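Local coordinates for protein toxin PAU_02230 (Photorhabdus asymbiotica subsp. asymbiotica ATCC 43949, PDB 6HV6) that is a toxin of a Photorhabdus bacterium, modelled as a mixed helix-and-strand chain that includes a six-stranded antiparallel sheet, at residues E242-A254 with H344-S357. The protein carries 1 engineered substitution. Residues are numbered along the deposited sequence; the frame is centred on the assembly and turned at random.
Sequences ELHANGNASKFNA and HPLDYSNVSDIKIS
Two backbone hydrogen bonds, D347 N to F252 O (2.8 Å) and A254 N to P345 O (3.0 Å), both nearly straight, bridge N253 to L346 and fasten the end of 242-254 to an edge strand. Water 3 joins N253 OD1 to P345 O; R283 also donates to that amide oxygen. F252, large, flat and apolar, fills the space between the segments. I354 CD1 lies over one face of its ring, 3.9 Å from the centroid, an aliphatic CH-pi contact, while V351 CG2 sits at the edge. The Y348 ring meets it obliquely, planes at 40°, its CD1 3.5 Å from F252 CD1. I354, branched at CB, brings both CD1 and CG2 to the same ring, and its CD1 also touches K251 CB. Further along, I356 turns CG2, anti to its backbone N, against E242 CG (3.4 Å), and CD1 against L243 CD1 (3.9 Å). Water 1 links the E242 carboxylate to S357 N, so glutamate offers methylenes to isoleucine and charge to the water. N248 ND2 donates to E242 O, holding the turn after the helix. Helix 199-211 touches L243, F252 and Y348, helix 361-365 packs on F252, V351 and I356, and strand 280-286 pairs with 342-346.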
ATOM      1  N   GLU A 242     -15.348   5.030  -0.997  1.00 35.13           N
ATOM      2  CA  GLU A 242     -16.782   4.795  -0.926  1.00 36.43           C
ATOM      3  C   GLU A 242     -17.102   3.310  -1.013  1.00 36.97           C
ATOM      4  O   GLU A 242     -17.963   2.811  -0.279  1.00 40.07           O
ATOM      5  CB  GLU A 242     -17.492   5.566  -2.038  1.00 41.97           C
ATOM      6  CG  GLU A 242     -18.999   5.392  -2.031  1.00 52.83           C
ATOM      7  CD  GLU A 242     -19.661   6.019  -0.817  1.00 60.49           C
ATOM      8  OE1 GLU A 242     -18.997   6.822  -0.121  1.00 61.39           O
ATOM      9  OE2 GLU A 242     -20.849   5.707  -0.567  1.00 61.01           O
ATOM     10  N   LEU A 243     -16.434   2.593  -1.920  1.00 32.59           N
ATOM     11  CA  LEU A 243     -16.606   1.145  -1.992  1.00 33.99           C
ATOM     12  C   LEU A 243     -16.204   0.486  -0.676  1.00 35.59           C
ATOM     13  O   LEU A 243     -16.799  -0.525  -0.268  1.00 37.44           O
ATOM     14  CB  LEU A 243     -15.784   0.595  -3.161  1.00 32.86           C
ATOM     15  CG  LEU A 243     -15.807  -0.905  -3.458  1.00 30.13           C
ATOM     16  CD1 LEU A 243     -17.243  -1.437  -3.626  1.00 29.78           C
ATOM     17  CD2 LEU A 243     -14.991  -1.172  -4.700  1.00 27.61           C
ATOM     18  N   HIS A 244     -15.228   1.075   0.020  1.00 32.08           N
ATOM     19  CA  HIS A 244     -14.771   0.537   1.302  1.00 31.51           C
ATOM     20  C   HIS A 244     -15.885   0.530   2.348  1.00 39.49           C
ATOM     21  O   HIS A 244     -15.952  -0.376   3.189  1.00 43.02           O
ATOM     22  CB  HIS A 244     -13.582   1.359   1.798  1.00 32.35           C
ATOM     23  CG  HIS A 244     -12.684   0.624   2.742  1.00 40.76           C
ATOM     24  ND1 HIS A 244     -11.332   0.879   2.825  1.00 39.86           N
ATOM     25  CD2 HIS A 244     -12.942  -0.344   3.655  1.00 43.36           C
ATOM     26  CE1 HIS A 244     -10.794   0.090   3.739  1.00 39.93           C
ATOM     27  NE2 HIS A 244     -11.747  -0.664   4.253  1.00 45.40           N
ATOM     28  N   ALA A 245     -16.763   1.526   2.323  1.00 47.25           N
ATOM     29  CA  ALA A 245     -17.611   1.798   3.477  1.00 59.20           C
ATOM     30  C   ALA A 245     -19.000   1.184   3.336  1.00 68.71           C
ATOM     31  O   ALA A 245     -19.367   0.628   2.300  1.00 70.65           O
ATOM     32  CB  ALA A 245     -17.726   3.309   3.706  1.00 62.62           C
ATOM     33  N   ASN A 246     -19.765   1.279   4.433  1.00 77.96           N
ATOM     34  CA  ASN A 246     -21.203   0.982   4.470  1.00 80.56           C
ATOM     35  C   ASN A 246     -21.529  -0.432   4.001  1.00 72.39           C
ATOM     36  O   ASN A 246     -22.636  -0.696   3.526  1.00 74.55           O
ATOM     37  CB  ASN A 246     -22.000   2.001   3.650  1.00 84.09           C
ATOM     38  CG  ASN A 246     -21.899   3.405   4.205  1.00 85.77           C
ATOM     39  OD1 ASN A 246     -21.736   3.595   5.410  1.00 92.56           O
ATOM     40  ND2 ASN A 246     -21.996   4.400   3.325  1.00 79.67           N
ATOM     41  N   GLY A 247     -20.581  -1.354   4.121  1.00 65.46           N
ATOM     42  CA  GLY A 247     -20.790  -2.669   3.552  1.00 60.43           C
ATOM     43  C   GLY A 247     -21.047  -2.669   2.063  1.00 65.30           C
ATOM     44  O   GLY A 247     -21.531  -3.675   1.534  1.00 68.72           O
ATOM     45  N   ASN A 248     -20.764  -1.553   1.370  1.00 56.78           N
ATOM     46  CA  ASN A 248     -20.807  -1.546  -0.090  1.00 47.34           C
ATOM     47  C   ASN A 248     -20.006  -2.702  -0.656  1.00 47.02           C
ATOM     48  O   ASN A 248     -20.453  -3.384  -1.583  1.00 47.20           O
ATOM     49  CB  ASN A 248     -20.260  -0.229  -0.649  1.00 46.78           C
ATOM     50  CG  ASN A 248     -21.309   0.851  -0.741  1.00 48.85           C
ATOM     51  OD1 ASN A 248     -22.497   0.568  -0.863  1.00 54.37           O
ATOM     52  ND2 ASN A 248     -20.871   2.103  -0.691  1.00 43.89           N
ATOM     53  N   ALA A 249     -18.817  -2.944  -0.099  1.00 45.27           N
ATOM     54  CA  ALA A 249     -17.997  -4.057  -0.557  1.00 41.18           C
ATOM     55  C   ALA A 249     -18.692  -5.388  -0.332  1.00 38.98           C
ATOM     56  O   ALA A 249     -18.527  -6.318  -1.133  1.00 44.00           O
ATOM     57  CB  ALA A 249     -16.635  -4.034   0.149  1.00 40.59           C
ATOM     58  N   SER A 250     -19.480  -5.499   0.740  1.00 40.07           N
ATOM     59  CA  SER A 250     -20.129  -6.760   1.057  1.00 48.87           C
ATOM     60  C   SER A 250     -21.174  -7.152   0.020  1.00 51.92           C
ATOM     61  O   SER A 250     -21.588  -8.320  -0.014  1.00 48.24           O
ATOM     62  CB  SER A 250     -20.781  -6.682   2.437  1.00 59.80           C
ATOM     63  OG  SER A 250     -21.939  -5.867   2.402  1.00 63.53           O
ATOM     64  N   LYS A 251     -21.612  -6.207  -0.818  1.00 49.97           N
ATOM     65  CA  LYS A 251     -22.583  -6.526  -1.855  1.00 50.32           C
ATOM     66  C   LYS A 251     -22.021  -7.497  -2.880  1.00 48.33           C
ATOM     67  O   LYS A 251     -22.796  -8.125  -3.607  1.00 47.09           O
ATOM     68  CB  LYS A 251     -23.056  -5.247  -2.541  1.00 50.72           C
ATOM     69  CG  LYS A 251     -23.704  -4.259  -1.583  1.00 55.59           C
ATOM     70  CD  LYS A 251     -24.140  -2.986  -2.280  1.00 58.21           C
ATOM     71  CE  LYS A 251     -24.930  -2.096  -1.326  1.00 65.26           C
ATOM     72  NZ  LYS A 251     -25.606  -0.971  -2.028  1.00 66.62           N
ATOM     73  N   PHE A 252     -20.697  -7.649  -2.944  1.00 40.90           N
ATOM     74  CA  PHE A 252     -20.079  -8.569  -3.887  1.00 36.47           C
ATOM     75  C   PHE A 252     -19.786  -9.932  -3.272  1.00 38.71           C
ATOM     76  O   PHE A 252     -19.161 -10.770  -3.923  1.00 41.71           O
ATOM     77  CB  PHE A 252     -18.823  -7.934  -4.485  1.00 34.59           C
ATOM     78  CG  PHE A 252     -19.120  -6.680  -5.279  1.00 37.63           C
ATOM     79  CD1 PHE A 252     -19.557  -6.763  -6.593  1.00 42.16           C
ATOM     80  CD2 PHE A 252     -19.015  -5.426  -4.696  1.00 36.82           C
ATOM     81  CE1 PHE A 252     -19.858  -5.616  -7.321  1.00 42.86           C
ATOM     82  CE2 PHE A 252     -19.309  -4.280  -5.414  1.00 39.49           C
ATOM     83  CZ  PHE A 252     -19.733  -4.374  -6.731  1.00 40.53           C
ATOM     84  N   ASN A 253     -20.283 -10.186  -2.063  1.00 40.15           N
ATOM     85  CA  ASN A 253     -20.142 -11.491  -1.432  1.00 45.82           C
ATOM     86  C   ASN A 253     -21.065 -12.508  -2.088  1.00 54.11           C
ATOM     87  O   ASN A 253     -22.266 -12.264  -2.231  1.00 59.52           O
ATOM     88  CB  ASN A 253     -20.471 -11.395   0.057  1.00 55.25           C
ATOM     89  CG  ASN A 253     -19.275 -11.021   0.894  1.00 64.12           C
ATOM     90  OD1 ASN A 253     -18.226 -11.658   0.814  1.00 69.80           O
ATOM     91  ND2 ASN A 253     -19.422  -9.981   1.706  1.00 65.78           N
ATOM     92  N   ALA A 254     -20.511 -13.652  -2.474  1.00 51.58           N
ATOM     93  CA  ALA A 254     -21.339 -14.746  -2.972  1.00 54.29           C
ATOM     94  C   ALA A 254     -22.123 -15.369  -1.825  1.00 55.98           C
ATOM     95  O   ALA A 254     -23.288 -15.741  -1.986  1.00 71.28           O
ATOM     96  CB  ALA A 254     -20.492 -15.794  -3.669  1.00 55.04           C
ATOM     97  N   HIS A 344     -13.238 -16.051   0.640  1.00 30.63           N
ATOM     98  CA  HIS A 344     -14.627 -15.654   0.480  1.00 39.65           C
ATOM     99  C   HIS A 344     -14.937 -15.463  -0.997  1.00 34.49           C
ATOM    100  O   HIS A 344     -14.374 -14.572  -1.640  1.00 31.69           O
ATOM    101  CB  HIS A 344     -14.897 -14.381   1.281  1.00 36.22           C
ATOM    102  CG  HIS A 344     -14.563 -14.519   2.734  1.00 36.80           C
ATOM    103  ND1 HIS A 344     -15.506 -14.824   3.692  1.00 43.36           N
ATOM    104  CD2 HIS A 344     -13.381 -14.421   3.388  1.00 38.46           C
ATOM    105  CE1 HIS A 344     -14.924 -14.888   4.877  1.00 45.49           C
ATOM    106  NE2 HIS A 344     -13.633 -14.646   4.720  1.00 39.40           N
ATOM    107  N   PRO A 345     -15.792 -16.308  -1.573  1.00 34.24           N
ATOM    108  CA  PRO A 345     -16.108 -16.173  -2.999  1.00 37.07           C
ATOM    109  C   PRO A 345     -16.723 -14.814  -3.286  1.00 37.47           C
ATOM    110  O   PRO A 345     -17.569 -14.327  -2.531  1.00 43.30           O
ATOM    111  CB  PRO A 345     -17.109 -17.308  -3.254  1.00 41.65           C
ATOM    112  CG  PRO A 345     -16.963 -18.237  -2.076  1.00 51.63           C
ATOM    113  CD  PRO A 345     -16.568 -17.377  -0.924  1.00 44.63           C
ATOM    114  N   LEU A 346     -16.273 -14.202  -4.382  1.00 33.78           N
ATOM    115  CA  LEU A 346     -16.839 -12.963  -4.890  1.00 34.83           C
ATOM    116  C   LEU A 346     -17.800 -13.263  -6.031  1.00 39.53           C
ATOM    117  O   LEU A 346     -17.556 -14.159  -6.843  1.00 37.28           O
ATOM    118  CB  LEU A 346     -15.738 -12.021  -5.372  1.00 30.21           C
ATOM    119  CG  LEU A 346     -14.887 -11.418  -4.254  1.00 34.41           C
ATOM    120  CD1 LEU A 346     -13.767 -10.619  -4.846  1.00 31.19           C
ATOM    121  CD2 LEU A 346     -15.724 -10.550  -3.349  1.00 39.39           C
ATOM    122  N   ASP A 347     -18.895 -12.507  -6.085  1.00 40.66           N
ATOM    123  CA  ASP A 347     -19.914 -12.674  -7.113  1.00 43.19           C
ATOM    124  C   ASP A 347     -20.164 -11.329  -7.782  1.00 42.75           C
ATOM    125  O   ASP A 347     -20.601 -10.375  -7.126  1.00 37.32           O
ATOM    126  CB  ASP A 347     -21.200 -13.233  -6.510  1.00 46.08           C
ATOM    127  CG  ASP A 347     -22.349 -13.242  -7.493  1.00 56.59           C
ATOM    128  OD1 ASP A 347     -22.106 -13.496  -8.692  1.00 54.33           O
ATOM    129  OD2 ASP A 347     -23.498 -13.014  -7.057  1.00 63.62           O
ATOM    130  N   TYR A 348     -19.873 -11.244  -9.081  1.00 37.43           N
ATOM    131  CA  TYR A 348     -20.114 -10.019  -9.834  1.00 37.67           C
ATOM    132  C   TYR A 348     -21.334 -10.122 -10.741  1.00 40.47           C
ATOM    133  O   TYR A 348     -21.445  -9.355 -11.699  1.00 44.04           O
ATOM    134  CB  TYR A 348     -18.870  -9.633 -10.640  1.00 36.06           C
ATOM    135  CG  TYR A 348     -17.681  -9.370  -9.744  1.00 38.15           C
ATOM    136  CD1 TYR A 348     -17.530  -8.140  -9.103  1.00 32.64           C
ATOM    137  CD2 TYR A 348     -16.734 -10.357  -9.501  1.00 36.91           C
ATOM    138  CE1 TYR A 348     -16.449  -7.895  -8.266  1.00 32.49           C
ATOM    139  CE2 TYR A 348     -15.641 -10.114  -8.658  1.00 30.52           C
ATOM    140  CZ  TYR A 348     -15.513  -8.886  -8.042  1.00 30.04           C
ATOM    141  OH  TYR A 348     -14.440  -8.644  -7.203  1.00 29.76           O
ATOM    142  N   SER A 349     -22.265 -11.036 -10.436  1.00 42.72           N
ATOM    143  CA  SER A 349     -23.473 -11.207 -11.248  1.00 45.55           C
ATOM    144  C   SER A 349     -24.321  -9.944 -11.311  1.00 49.23           C
ATOM    145  O   SER A 349     -25.049  -9.738 -12.287  1.00 53.42           O
ATOM    146  CB  SER A 349     -24.334 -12.343 -10.691  1.00 50.44           C
ATOM    147  OG  SER A 349     -23.675 -13.586 -10.780  1.00 56.15           O
ATOM    148  N   ASN A 350     -24.286  -9.112 -10.278  1.00 50.26           N
ATOM    149  CA  ASN A 350     -25.115  -7.916 -10.236  1.00 55.13           C
ATOM    150  C   ASN A 350     -24.293  -6.636 -10.356  1.00 50.91           C
ATOM    151  O   ASN A 350     -24.733  -5.569  -9.921  1.00 49.07           O
ATOM    152  CB  ASN A 350     -25.948  -7.903  -8.957  1.00 68.23           C
ATOM    153  CG  ASN A 350     -26.847  -9.117  -8.842  1.00 81.15           C
ATOM    154  OD1 ASN A 350     -27.384  -9.603  -9.840  1.00 80.87           O
ATOM    155  ND2 ASN A 350     -27.004  -9.623  -7.625  1.00 89.14           N
ATOM    156  N   VAL A 351     -23.103  -6.726 -10.960  1.00 43.18           N
ATOM    157  CA  VAL A 351     -22.215  -5.572 -11.056  1.00 41.55           C
ATOM    158  C   VAL A 351     -22.838  -4.445 -11.875  1.00 53.23           C
ATOM    159  O   VAL A 351     -22.477  -3.277 -11.696  1.00 54.92           O
ATOM    160  CB  VAL A 351     -20.847  -6.004 -11.639  1.00 39.46           C
ATOM    161  CG1 VAL A 351     -20.943  -6.280 -13.128  1.00 40.88           C
ATOM    162  CG2 VAL A 351     -19.762  -4.958 -11.339  1.00 39.24           C
ATOM    163  N   SER A 352     -23.782  -4.757 -12.764  1.00 52.78           N
ATOM    164  CA  SER A 352     -24.435  -3.691 -13.518  1.00 54.64           C
ATOM    165  C   SER A 352     -25.301  -2.826 -12.618  1.00 56.59           C
ATOM    166  O   SER A 352     -25.496  -1.638 -12.899  1.00 65.62           O
ATOM    167  CB  SER A 352     -25.278  -4.279 -14.648  1.00 55.49           C
ATOM    168  OG  SER A 352     -26.403  -4.969 -14.138  1.00 60.13           O
ATOM    169  N   ASP A 353     -25.814  -3.397 -11.533  1.00 52.19           N
ATOM    170  CA  ASP A 353     -26.776  -2.711 -10.686  1.00 58.47           C
ATOM    171  C   ASP A 353     -26.132  -1.988  -9.510  1.00 55.70           C
ATOM    172  O   ASP A 353     -26.682  -0.993  -9.027  1.00 60.33           O
ATOM    173  CB  ASP A 353     -27.812  -3.712 -10.163  1.00 64.23           C
ATOM    174  CG  ASP A 353     -28.381  -4.597 -11.260  1.00 71.56           C
ATOM    175  OD1 ASP A 353     -28.714  -4.071 -12.345  1.00 63.94           O
ATOM    176  OD2 ASP A 353     -28.490  -5.824 -11.034  1.00 80.04           O
ATOM    177  N   ILE A 354     -24.987  -2.456  -9.034  1.00 47.13           N
ATOM    178  CA  ILE A 354     -24.401  -1.914  -7.810  1.00 53.26           C
ATOM    179  C   ILE A 354     -23.712  -0.595  -8.126  1.00 56.16           C
ATOM    180  O   ILE A 354     -22.813  -0.535  -8.974  1.00 58.68           O
ATOM    181  CB  ILE A 354     -23.430  -2.916  -7.181  1.00 50.96           C
ATOM    182  CG1 ILE A 354     -24.209  -4.154  -6.735  1.00 48.42           C
ATOM    183  CG2 ILE A 354     -22.664  -2.267  -6.023  1.00 48.93           C
ATOM    184  CD1 ILE A 354     -23.329  -5.362  -6.455  1.00 42.31           C
ATOM    185  N   LYS A 355     -24.132   0.466  -7.447  1.00 52.97           N
ATOM    186  CA  LYS A 355     -23.664   1.814  -7.732  1.00 53.92           C
ATOM    187  C   LYS A 355     -22.925   2.361  -6.524  1.00 45.85           C
ATOM    188  O   LYS A 355     -23.444   2.326  -5.404  1.00 52.00           O
ATOM    189  CB  LYS A 355     -24.836   2.729  -8.104  1.00 61.25           C
ATOM    190  CG  LYS A 355     -25.693   2.189  -9.242  1.00 67.75           C
ATOM    191  CD  LYS A 355     -24.962   2.238 -10.580  1.00 73.28           C
ATOM    192  CE  LYS A 355     -24.950   3.652 -11.149  1.00 81.74           C
ATOM    193  NZ  LYS A 355     -24.468   3.722 -12.564  1.00 81.23           N
ATOM    194  N   ILE A 356     -21.716   2.860  -6.753  1.00 45.33           N
ATOM    195  CA  ILE A 356     -20.889   3.478  -5.726  1.00 46.25           C
ATOM    196  C   ILE A 356     -20.846   4.968  -6.044  1.00 52.31           C
ATOM    197  O   ILE A 356     -20.222   5.387  -7.027  1.00 52.35           O
ATOM    198  CB  ILE A 356     -19.486   2.849  -5.672  1.00 51.33           C
ATOM    199  CG1 ILE A 356     -19.517   1.539  -4.882  1.00 50.02           C
ATOM    200  CG2 ILE A 356     -18.483   3.775  -5.032  1.00 51.67           C
ATOM    201  CD1 ILE A 356     -20.046   0.372  -5.652  1.00 48.76           C
ATOM    202  N   SER A 357     -21.546   5.766  -5.231  1.00 56.01           N
ATOM    203  CA  SER A 357     -21.732   7.198  -5.485  1.00 52.23           C
ATOM    204  C   SER A 357     -22.220   7.444  -6.906  1.00 55.97           C
ATOM    205  O   SER A 357     -21.758   8.355  -7.595  1.00 64.70           O
ATOM    206  CB  SER A 357     -20.451   7.990  -5.219  1.00 56.80           C
ATOM    207  OG  SER A 357     -19.889   7.671  -3.960  1.00 64.21           O
TER
HETATM  208  O   HOH W   1     -22.526   4.714  -2.700  1.00 50.51           O
HETATM  209  O   HOH W   2     -24.272  -9.900  -6.012  1.00 55.00           O
HETATM  210  O   HOH W   3     -18.429 -14.533  -0.049  1.00 63.08           O